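Local coordinates for protein succinylglutamate desuccinylase (Chromobacterium violaceum, PDB 1YW4) that binds zinc and probably hydrolyses N-succinylglutamate to succinate and glutamate, the last step of arginine breakdown by the succinyltransferase pathway, at residues A[117-120]-A[121-124]. Numbering follows the deposited sequence.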
loop_
_atom_site.group_PDB
_atom_site.type_symbol
_atom_site.label_atom_id
_atom_site.label_comp_id
_atom_site.label_asym_id
_atom_site.label_seq_id
_atom_site.Cartn_x
_atom_site.Cartn_y
_atom_site.Cartn_z
ATOM N N PRO A 117 30.528 4.797 -21.503
ATOM C CA PRO A 117 31.808 5.455 -21.230
ATOM C C PRO A 117 32.238 6.461 -22.288
ATOM O O PRO A 117 33.090 7.312 -22.036
ATOM C CB PRO A 117 32.773 4.280 -21.108
ATOM C CG PRO A 117 32.233 3.314 -22.107
ATOM C CD PRO A 117 30.735 3.379 -21.851
ATOM N N GLU A 118 31.637 6.370 -23.467
ATOM C CA GLU A 118 31.973 7.275 -24.561
ATOM C C GLU A 118 31.310 8.643 -24.398
ATOM O O GLU A 118 31.536 9.546 -25.210
ATOM C CB GLU A 118 31.545 6.663 -25.900
ATOM C CG GLU A 118 30.031 6.599 -26.119
ATOM C CD GLU A 118 29.337 5.556 -25.255
ATOM O OE1 GLU A 118 28.095 5.604 -25.151
ATOM O OE2 GLU A 118 30.021 4.680 -24.687
ATOM N N LEU A 119 30.498 8.800 -23.354
ATOM C CA LEU A 119 29.801 10.065 -23.132
ATOM C C LEU A 119 30.400 10.932 -22.033
ATOM O O LEU A 119 30.651 10.469 -20.927
ATOM C CB LEU A 119 28.323 9.817 -22.813
ATOM C CG LEU A 119 27.516 9.026 -23.848
ATOM C CD1 LEU A 119 26.119 8.755 -23.316
ATOM C CD2 LEU A 119 27.459 9.802 -25.150
ATOM N N PRO A 120 30.634 12.215 -22.335
ATOM C CA PRO A 120 31.199 13.152 -21.362
ATOM C C PRO A 120 30.293 13.238 -20.131
ATOM O O PRO A 120 30.769 13.427 -19.010
ATOM C CB PRO A 120 31.257 14.460 -22.141
ATOM C CG PRO A 120 31.463 13.990 -23.560
ATOM C CD PRO A 120 30.491 12.848 -23.657
ATOM N N GLU A 121 28.983 13.090 -20.337
ATOM C CA GLU A 121 28.049 13.142 -19.212
ATOM C C GLU A 121 28.206 11.930 -18.292
ATOM O O GLU A 121 27.851 11.984 -17.103
ATOM C CB GLU A 121 26.607 13.287 -19.721
ATOM C CG GLU A 121 26.230 14.751 -19.955
ATOM C CD GLU A 121 25.173 14.959 -21.038
ATOM O OE1 GLU A 121 24.418 15.953 -20.947
ATOM O OE2 GLU A 121 25.103 14.149 -21.990
ATOM N N SER A 122 28.766 10.849 -18.832
ATOM C CA SER A 122 29.007 9.641 -18.046
ATOM C C SER A 122 30.265 9.845 -17.208
ATOM O O SER A 122 30.326 9.438 -16.053
ATOM C CB SER A 122 29.195 8.418 -18.958
ATOM O OG SER A 122 28.049 8.198 -19.756
ATOM N N VAL A 123 31.276 10.467 -17.803
ATOM C CA VAL A 123 32.508 10.737 -17.077
ATOM C C VAL A 123 32.186 11.705 -15.929
ATOM O O VAL A 123 32.671 11.549 -14.809
ATOM C CB VAL A 123 33.574 11.368 -18.004
ATOM C CG1 VAL A 123 34.838 11.712 -17.210
ATOM C CG2 VAL A 123 33.920 10.383 -19.133
ATOM N N ARG A 124 31.356 12.701 -16.221
ATOM C CA ARG A 124 30.974 13.685 -15.224
ATOM C C ARG A 124 30.161 13.042 -14.095
ATOM O O ARG A 124 30.383 13.318 -12.916
ATOM C CB ARG A 124 30.177 14.799 -15.896
ATOM C CG ARG A 124 29.603 15.817 -14.932
ATOM C CD ARG A 124 30.681 16.563 -14.163
ATOM N NE ARG A 124 30.075 17.730 -13.521
ATOM C CZ ARG A 124 30.739 18.669 -12.861
ATOM N NH1 ARG A 124 32.057 18.598 -12.729
ATOM N NH2 ARG A 124 30.076 19.694 -12.351
#
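With chi1 at -60°, Ser122 holds OG anti to its own carbonyl carbon and swings it back over Leu119, whose CG lies beside its backbone N (chi1 -57°), carrying the leucine branch to the flank of the serine hydroxyl, with Leu119 CD1 4.1 Å from Ser122 OG. Ser122 OG also comes within 3.5 Å of Leu119 CB while hydrogen-bonding to the carbonyl of His116. This is the N-terminal turn of helix 120-137 in the zinc-dependent catalytic domain, with Leu119 as N-cap. Leucine brings no polar side-chain atom to this cap; instead its carbonyl starts the helical bonding. Two amides grip that one oxygen. Val123 N reaches Leu119 O at 3.2 Å in the carbonyl plane, whereas Ser122 N approaches Leu119 O at 2.8 Å from above the plane and less straight, with an N-H...O angle of 138°.

Pro120 suits the first turn because its missing N-H costs no helical bond there, and its ring restricts phi near the helical value. Pro120 O accepts a hydrogen bond from Arg124 N at 2.9 Å. Small serine can fold back over the cap; exposed Val123 lays CG2 beside Leu119 O, 3.7 Å away. Buried Glu121, its side chain about 8 Å from that of the zinc ligand His56, takes hydrogen bonds on its carboxylate from the backbone amides of Gly101, Asn102 and Tyr103 and from Asn90, probably steadied also by the positive end of the helix dipole. The guanidinium of Arg124 bonds to the carbonyls of Ala89 and Pro34 and pairs with Glu127, while Arg124 CB stays 3.5 Å from Pro120 O.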